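Local coordinates for lipopolysaccharide export system protein LptH (Pseudomonas aeruginosa, PDB 4UU4), which binds lipopolysaccharide and is required for its translocation across the periplasm, possibly as part of a bridge between the inner and outer membranes, at residues V119-A124 / G135-Y140. Residues are numbered along the deposited sequence; the frame is centred on the assembly and turned at random.
Sequences VLIDQA and GEKIVY
Leu120 and Ile138 face each other as a hydrogen-bonded antiparallel pair and illustrate how two strands can be joined and then bent together into a second sheet. Leu120 N gives a nearly straight bond to Ile138 O (2.9 Å, 178° at the hydrogen), and Ile138 N returns one to Leu120 O. Beyond the next pair, Ile121 with Lys137, the chains turn at Asp122 and Gln123 on one side and at Glu136 on the other. A weak bond from Asp122 N to Glu136 O (3.0 Å) spans the corner, the register slips by one residue in a beta bulge, and Gly135 N to Ala124 O (2.9 Å) resumes the pairing.

Apolar contacts gather on the face of Leu120, Ala124 and Ile138. Leu120 CD1 lies against Ile138 CB at 3.6 Å, while Ile138 CG1, set beside its own backbone N (chi1 -65°), reaches Ala124 CB at 3.5 Å. On the reverse face the extended Lys137 chain passes across the Val119 side chain, with Lys137 CE 3.9 Å from Val119 CG2.

The acidic side chains of the corner are held by other parts of the chain: Asp122 by the Thr158 hydroxyl and Ser159 N, Glu136 by a salt bridge with Arg151 and hydrogen bonds from the backbone N of Ala152 and of Arg161. Strand 117-121 thus passes into strand 124-128 of the other sheet, and strand 131-135 returns into strand 137-141, as expected of the beta-jellyroll of Lpt proteins.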
loop_
_atom_site.group_PDB
_atom_site.type_symbol
_atom_site.label_atom_id
_atom_site.label_comp_id
_atom_site.label_asym_id
_atom_site.label_seq_id
_atom_site.Cartn_x
_atom_site.Cartn_y
_atom_site.Cartn_z
ATOM N N VAL A 119 -5.233 0.428 -1.004
ATOM C CA VAL A 119 -5.952 -0.766 -1.440
ATOM C C VAL A 119 -5.023 -1.907 -1.861
ATOM O O VAL A 119 -4.182 -1.762 -2.747
ATOM C CB VAL A 119 -7.003 -0.458 -2.533
ATOM C CG1 VAL A 119 -6.421 0.454 -3.590
ATOM C CG2 VAL A 119 -7.531 -1.743 -3.150
ATOM N N LEU A 120 -5.188 -3.037 -1.183
ATOM C CA LEU A 120 -4.416 -4.244 -1.428
ATOM C C LEU A 120 -5.269 -5.221 -2.224
ATOM O O LEU A 120 -6.378 -5.553 -1.818
ATOM C CB LEU A 120 -4.015 -4.879 -0.094
ATOM C CG LEU A 120 -3.420 -3.917 0.940
ATOM C CD1 LEU A 120 -4.208 -3.950 2.239
ATOM C CD2 LEU A 120 -1.964 -4.239 1.202
ATOM N N ILE A 121 -4.754 -5.670 -3.362
ATOM C CA ILE A 121 -5.474 -6.610 -4.209
ATOM C C ILE A 121 -4.649 -7.891 -4.145
ATOM O O ILE A 121 -3.465 -7.861 -3.788
ATOM C CB ILE A 121 -5.877 -5.970 -5.555
ATOM C CG1 ILE A 121 -6.772 -4.751 -5.322
ATOM C CG2 ILE A 121 -6.586 -6.974 -6.450
ATOM C CD1 ILE A 121 -7.545 -4.322 -6.549
ATOM N N ASP A 122 -5.299 -9.004 -4.485
ATOM C CA ASP A 122 -4.687 -10.333 -4.747
ATOM C C ASP A 122 -3.748 -11.035 -3.776
ATOM O O ASP A 122 -2.534 -11.024 -3.950
ATOM C CB ASP A 122 -3.929 -10.339 -6.061
ATOM C CG ASP A 122 -4.115 -11.641 -6.810
ATOM O OD1 ASP A 122 -4.623 -12.604 -6.207
ATOM O OD2 ASP A 122 -3.751 -11.698 -8.008
ATOM N N GLN A 123 -4.331 -11.683 -2.781
ATOM C CA GLN A 123 -3.682 -12.143 -1.556
ATOM C C GLN A 123 -3.524 -11.064 -0.459
ATOM O O GLN A 123 -2.558 -11.074 0.300
ATOM C CB GLN A 123 -2.385 -12.870 -1.843
ATOM C CG GLN A 123 -2.615 -14.045 -2.764
ATOM C CD GLN A 123 -1.366 -14.482 -3.485
ATOM O OE1 GLN A 123 -1.434 -15.013 -4.593
ATOM N NE2 GLN A 123 -0.215 -14.271 -2.861
ATOM N N ALA A 124 -4.503 -10.167 -0.388
ATOM C CA ALA A 124 -4.474 -9.065 0.561
ATOM C C ALA A 124 -4.361 -9.546 2.010
ATOM O O ALA A 124 -5.223 -10.268 2.507
ATOM C CB ALA A 124 -5.707 -8.195 0.383
ATOM N N GLY A 135 -7.799 -11.545 2.701
ATOM C CA GLY A 135 -8.902 -11.363 1.776
ATOM C C GLY A 135 -8.458 -11.170 0.340
ATOM O O GLY A 135 -7.269 -11.015 0.057
ATOM N N GLU A 136 -9.425 -11.194 -0.571
ATOM C CA GLU A 136 -9.166 -10.946 -1.981
ATOM C C GLU A 136 -8.792 -9.483 -2.175
ATOM O O GLU A 136 -7.970 -9.145 -3.032
ATOM C CB GLU A 136 -10.402 -11.279 -2.820
ATOM C CG GLU A 136 -10.204 -12.407 -3.817
ATOM C CD GLU A 136 -11.418 -12.615 -4.702
ATOM O OE1 GLU A 136 -12.124 -11.621 -4.974
ATOM O OE2 GLU A 136 -11.671 -13.770 -5.120
ATOM N N LYS A 137 -9.404 -8.617 -1.374
ATOM C CA LYS A 137 -9.166 -7.185 -1.477
ATOM C C LYS A 137 -9.377 -6.462 -0.147
ATOM O O LYS A 137 -10.424 -6.598 0.489
ATOM C CB LYS A 137 -10.065 -6.587 -2.560
ATOM C CG LYS A 137 -10.070 -5.071 -2.599
ATOM C CD LYS A 137 -10.987 -4.553 -3.682
ATOM C CE LYS A 137 -11.170 -3.053 -3.566
ATOM N NZ LYS A 137 -11.764 -2.452 -4.792
ATOM N N ILE A 138 -8.380 -5.688 0.268
ATOM C CA ILE A 138 -8.457 -4.963 1.531
ATOM C C ILE A 138 -8.202 -3.470 1.358
ATOM O O ILE A 138 -7.146 -3.064 0.900
ATOM C CB ILE A 138 -7.462 -5.517 2.567
ATOM C CG1 ILE A 138 -7.822 -6.951 2.945
ATOM C CG2 ILE A 138 -7.455 -4.648 3.806
ATOM C CD1 ILE A 138 -6.930 -7.538 4.010
ATOM N N VAL A 139 -9.178 -2.654 1.736
ATOM C CA VAL A 139 -9.031 -1.209 1.651
ATOM C C VAL A 139 -8.723 -0.633 3.031
ATOM O O VAL A 139 -9.382 -0.969 4.008
ATOM C CB VAL A 139 -10.294 -0.559 1.069
ATOM C CG1 VAL A 139 -10.056 0.919 0.801
ATOM C CG2 VAL A 139 -10.699 -1.273 -0.207
ATOM N N TYR A 140 -7.721 0.235 3.109
ATOM C CA TYR A 140 -7.262 0.747 4.394
ATOM C C TYR A 140 -7.192 2.272 4.458
ATOM O O TYR A 140 -6.320 2.895 3.846
ATOM C CB TYR A 140 -5.908 0.130 4.757
ATOM C CG TYR A 140 -5.327 0.629 6.059
ATOM C CD1 TYR A 140 -6.083 0.647 7.221
ATOM C CD2 TYR A 140 -4.016 1.070 6.130
ATOM C CE1 TYR A 140 -5.552 1.099 8.412
ATOM C CE2 TYR A 140 -3.476 1.524 7.315
ATOM C CZ TYR A 140 -4.246 1.537 8.450
ATOM O OH TYR A 140 -3.705 1.993 9.632
#